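Local coordinates for protein endolysin B (Mycobacterium phage D29, PDB 3HC7) that cleaves the ester link between mycolic acids and the arabinogalactan-peptidoglycan layer of the mycobacterial host, helping to lyse the cell and release new phage, at residues P48-P51 and S52-K55; I61-I64 and E65-L68. All coordinates share one frame; numbering follows the deposited sequence.

Interaction 1. Residues P48-P51 and S52-K55; sequences PMWP and SVEK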
loop_
_atom_site.group_PDB
_atom_site.type_symbol
_atom_site.label_atom_id
_atom_site.label_comp_id
_atom_site.label_asym_id
_atom_site.label_seq_id
_atom_site.Cartn_x
_atom_site.Cartn_y
_atom_site.Cartn_z
ATOM N N PRO A 48 -12.542 -6.075 -7.803
ATOM C CA PRO A 48 -11.172 -5.941 -8.324
ATOM C C PRO A 48 -10.425 -4.836 -7.589
ATOM O O PRO A 48 -10.968 -3.747 -7.388
ATOM C CB PRO A 48 -11.386 -5.522 -9.781
ATOM C CG PRO A 48 -12.690 -4.807 -9.778
ATOM C CD PRO A 48 -13.536 -5.431 -8.682
ATOM N N MET A 49 -9.196 -5.119 -7.187
ATOM C CA MET A 49 -8.418 -4.173 -6.408
ATOM C C MET A 49 -7.765 -3.084 -7.264
ATOM O O MET A 49 -7.804 -1.910 -6.905
ATOM C CB MET A 49 -7.342 -4.911 -5.610
ATOM C CG MET A 49 -6.554 -4.022 -4.658
ATOM S SD MET A 49 -5.350 -4.963 -3.702
ATOM C CE MET A 49 -6.471 -5.991 -2.734
ATOM N N TRP A 50 -7.154 -3.455 -8.383
ATOM C CA TRP A 50 -6.384 -2.450 -9.111
ATOM C C TRP A 50 -7.182 -1.206 -9.521
ATOM O O TRP A 50 -6.689 -0.087 -9.368
ATOM C CB TRP A 50 -5.573 -3.021 -10.286
ATOM C CG TRP A 50 -4.429 -2.087 -10.586
ATOM C CD1 TRP A 50 -4.373 -1.148 -11.576
ATOM C CD2 TRP A 50 -3.212 -1.950 -9.834
ATOM N NE1 TRP A 50 -3.184 -0.459 -11.505
ATOM C CE2 TRP A 50 -2.454 -0.931 -10.446
ATOM C CE3 TRP A 50 -2.679 -2.607 -8.717
ATOM C CZ2 TRP A 50 -1.194 -0.546 -9.974
ATOM C CZ3 TRP A 50 -1.431 -2.227 -8.249
ATOM C CH2 TRP A 50 -0.702 -1.200 -8.875
ATOM N N PRO A 51 -8.417 -1.382 -10.025
ATOM C CA PRO A 51 -9.206 -0.167 -10.303
ATOM C C PRO A 51 -9.414 0.648 -9.043
ATOM O O PRO A 51 -9.524 1.871 -9.115
ATOM C CB PRO A 51 -10.552 -0.716 -10.790
ATOM C CG PRO A 51 -10.215 -2.095 -11.335
ATOM C CD PRO A 51 -9.127 -2.611 -10.426
ATOM N N SER A 52 -9.484 -0.020 -7.897
ATOM C CA SER A 52 -9.621 0.696 -6.636
ATOM C C SER A 52 -8.348 1.508 -6.382
ATOM O O SER A 52 -8.411 2.688 -6.052
ATOM C CB SER A 52 -9.906 -0.266 -5.486
ATOM O OG SER A 52 -10.088 0.441 -4.270
ATOM N N VAL A 53 -7.199 0.863 -6.552
ATOM C CA VAL A 53 -5.903 1.525 -6.431
ATOM C C VAL A 53 -5.783 2.772 -7.317
ATOM O O VAL A 53 -5.281 3.803 -6.874
ATOM C CB VAL A 53 -4.743 0.547 -6.749
ATOM C CG1 VAL A 53 -3.403 1.288 -6.810
ATOM C CG2 VAL A 53 -4.689 -0.564 -5.712
ATOM N N GLU A 54 -6.226 2.670 -8.568
ATOM C CA GLU A 54 -6.144 3.781 -9.506
ATOM C C GLU A 54 -6.936 4.993 -9.014
ATOM O O GLU A 54 -6.498 6.125 -9.172
ATOM C CB GLU A 54 -6.669 3.379 -10.887
ATOM C CG GLU A 54 -5.933 2.249 -11.583
ATOM C CD GLU A 54 -6.674 1.780 -12.834
ATOM O OE1 GLU A 54 -7.826 2.219 -13.059
ATOM O OE2 GLU A 54 -6.112 0.973 -13.594
ATOM N N LYS A 55 -8.109 4.758 -8.430
ATOM C CA LYS A 55 -8.920 5.862 -7.896
ATOM C C LYS A 55 -8.242 6.535 -6.708
ATOM O O LYS A 55 -8.232 7.762 -6.602
ATOM C CB LYS A 55 -10.304 5.369 -7.491
ATOM C CG LYS A 55 -11.113 4.841 -8.661
ATOM C CD LYS A 55 -12.286 4.018 -8.178
ATOM C CE LYS A 55 -13.065 3.464 -9.349
ATOM N NZ LYS A 55 -13.686 4.567 -10.129
HETATM O O HOH W 1 -3.717 0.828 -14.401
HETATM O O HOH W 2 -9.943 3.058 -11.944
#
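S52 and V53 both turn their backbone N-H toward the carbonyl oxygen of M49, in the first turn of helix 50-70 of this alpha/beta-hydrolase (cutinase-like) fold. The bond from S52 N is bent and weak; that from V53 N is the true helical one, 2.9 Å to M49 O and nearly straight. S52 sends its hydroxyl out of the turn, with OG anti to its own N (chi1 -178°), to hydrogen-bond Q83 and the backbone N of A45. V53 comes next and works with both branches. Its CG1 sits over one face of the W50 indole, 4.1 Å from the centre of the six-membered ring and 5° off the normal, a clear CH-pi contact. Its CG2 lies 4.1 Å from M49 CG, and I86 of helix 83-96 packs against both V53 and W50. E54 bonds through its backbone N to W50 O, 2.9 Å away, while its side chain runs up to the edge of the indole. The carboxylate stands almost perpendicular to the ring, 88° between planes, with OE2 3.4 Å from W50 CD1. One water accepts weakly from W50 NE1 and donates to that same OE2; a second donates to E54 OE1 and to P51 O, so the carboxylate is tied by water to two residues of the preceding turn. K55 closes the series: K55 N hydrogen-bonds P51 O at 3.3 Å, the donor tilted from the carbonyl plane, and K55 CG passes 3.4 Å from that same P51 O.

Interaction 2. Residues I61-I64 and E65-L68; sequences ILQI and ELKL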
loop_
_atom_site.group_PDB
_atom_site.type_symbol
_atom_site.label_atom_id
_atom_site.label_comp_id
_atom_site.label_asym_id
_atom_site.label_seq_id
_atom_site.Cartn_x
_atom_site.Cartn_y
_atom_site.Cartn_z
ATOM N N ILE A 61 -2.985 12.259 -5.565
ATOM C CA ILE A 61 -2.233 13.215 -6.363
ATOM C C ILE A 61 -2.943 14.567 -6.329
ATOM O O ILE A 61 -2.326 15.601 -6.066
ATOM C CB ILE A 61 -2.100 12.740 -7.815
ATOM C CG1 ILE A 61 -1.133 11.555 -7.901
ATOM C CG2 ILE A 61 -1.617 13.883 -8.704
ATOM C CD1 ILE A 61 -1.229 10.791 -9.215
ATOM N N LEU A 62 -4.248 14.537 -6.589
ATOM C CA LEU A 62 -5.088 15.729 -6.578
ATOM C C LEU A 62 -4.936 16.508 -5.270
ATOM O O LEU A 62 -4.657 17.705 -5.281
ATOM C CB LEU A 62 -6.555 15.331 -6.796
ATOM C CG LEU A 62 -7.600 16.397 -7.152
ATOM C CD1 LEU A 62 -8.992 15.792 -7.252
ATOM C CD2 LEU A 62 -7.608 17.525 -6.146
ATOM N N GLN A 63 -5.122 15.818 -4.151
ATOM C CA GLN A 63 -5.089 16.444 -2.839
ATOM C C GLN A 63 -3.725 17.035 -2.508
ATOM O O GLN A 63 -3.636 18.123 -1.946
ATOM C CB GLN A 63 -5.498 15.436 -1.762
ATOM C CG GLN A 63 -6.979 15.102 -1.766
ATOM C CD GLN A 63 -7.829 16.293 -1.351
ATOM O OE1 GLN A 63 -9.019 16.366 -1.665
ATOM N NE2 GLN A 63 -7.215 17.236 -0.644
ATOM N N ILE A 64 -2.664 16.312 -2.852
ATOM C CA ILE A 64 -1.310 16.788 -2.600
ATOM C C ILE A 64 -1.067 18.128 -3.289
ATOM O O ILE A 64 -0.556 19.067 -2.680
ATOM C CB ILE A 64 -0.254 15.773 -3.068
ATOM C CG1 ILE A 64 -0.168 14.615 -2.069
ATOM C CG2 ILE A 64 1.098 16.456 -3.205
ATOM C CD1 ILE A 64 0.704 13.447 -2.534
ATOM N N GLU A 65 -1.441 18.205 -4.562
ATOM C CA GLU A 65 -1.333 19.439 -5.325
ATOM C C GLU A 65 -2.104 20.562 -4.655
ATOM O O GLU A 65 -1.605 21.683 -4.532
ATOM C CB GLU A 65 -1.883 19.243 -6.734
ATOM C CG GLU A 65 -0.983 18.462 -7.646
ATOM C CD GLU A 65 -1.625 18.209 -8.989
ATOM O OE1 GLU A 65 -2.848 18.435 -9.117
ATOM O OE2 GLU A 65 -0.904 17.781 -9.912
ATOM N N LEU A 66 -3.329 20.263 -4.232
ATOM C CA LEU A 66 -4.166 21.286 -3.617
ATOM C C LEU A 66 -3.505 21.873 -2.377
ATOM O O LEU A 66 -3.121 23.043 -2.356
ATOM C CB LEU A 66 -5.539 20.721 -3.258
ATOM C CG LEU A 66 -6.429 20.343 -4.439
ATOM C CD1 LEU A 66 -7.798 19.911 -3.949
ATOM C CD2 LEU A 66 -6.547 21.512 -5.397
ATOM N N LYS A 67 -3.381 21.054 -1.342
ATOM C CA LYS A 67 -2.850 21.516 -0.068
ATOM C C LYS A 67 -1.490 22.187 -0.223
ATOM O O LYS A 67 -1.243 23.247 0.346
ATOM C CB LYS A 67 -2.757 20.349 0.913
ATOM C CG LYS A 67 -4.056 20.044 1.641
ATOM C CD LYS A 67 -5.252 19.986 0.704
ATOM C CE LYS A 67 -6.551 19.836 1.488
ATOM N NZ LYS A 67 -7.748 19.837 0.605
ATOM N N LEU A 68 -0.613 21.572 -1.008
ATOM C CA LEU A 68 0.766 22.044 -1.121
ATOM C C LEU A 68 0.938 23.284 -1.999
ATOM O O LEU A 68 1.874 24.062 -1.801
ATOM C CB LEU A 68 1.686 20.909 -1.579
ATOM C CG LEU A 68 2.373 20.154 -0.436
ATOM C CD1 LEU A 68 1.438 19.946 0.741
ATOM C CD2 LEU A 68 2.935 18.835 -0.913
#
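E65 lies along I61, one turn further on in helix 50-70, an alpha-helical segment where the backbone N-H groups of E65, L66, K67 and L68 each bond the carbonyl four residues back. Followed outward, E65 begins with CB 3.5 Å from L62 O. Its CG stands beside the backbone N and anti to the carbonyl carbon (chi1 -75°), which brings E65 CG to 3.5 Å from I61 O, the same oxygen that E65 N bonds. From there the chain is extended. E65 CD is still 4.0 Å from I61 O, and of the two carboxylate oxygens OE1 remains on the side of that carbonyl, 4.2 Å from I61 O. OE2 passes 4.1 Å from I61 CG2 and makes a salt bridge with R102, a partner that probably steadies the negative charge.

The other i, i+4 pairs differ in quality. I64 CG2 lies 3.8 Å from L68 CD2, two buried side chains alongside each other and pointing the same way. The side chains of Q63 and K67 also point the same way, but the amide orientation of Q63 is uncertain. Between the exposed leucines L62 and L66 the modelled approach is too tight to be trusted in detail.

Through Q63, I64, K67 and L68 the helix packs on the central parallel sheet. I64 touches F7 of strand 5-9 and both F76 and M78 of strand 76-81, while L68 meets F76 as well. Q63 and K67 reach F7 and also Q37 of strand 35-38, and the backbone carbonyl of L68 accepts a hydrogen bond from R109, just before strand 110-116.

Interaction 1 covers the lead-in and first turn of helix 50-70, interaction 2 a stretch near its C-terminal end; their centres are about 20 Å apart and their nearest atoms about 7 Å apart, so they do not touch. Their surroundings differ accordingly. Residues 48-55 pack against helix 83-96, which follows the nucleophile S82; the side chain of M49 is about 7 Å from that of S82 and about 11 Å from that of D166, the inferred acid of the active site. Residues 61-68 lie away from these sites and pack on the sheet. The helix thus runs from beside the active-site region to strands 5-9, 35-38 and 76-81.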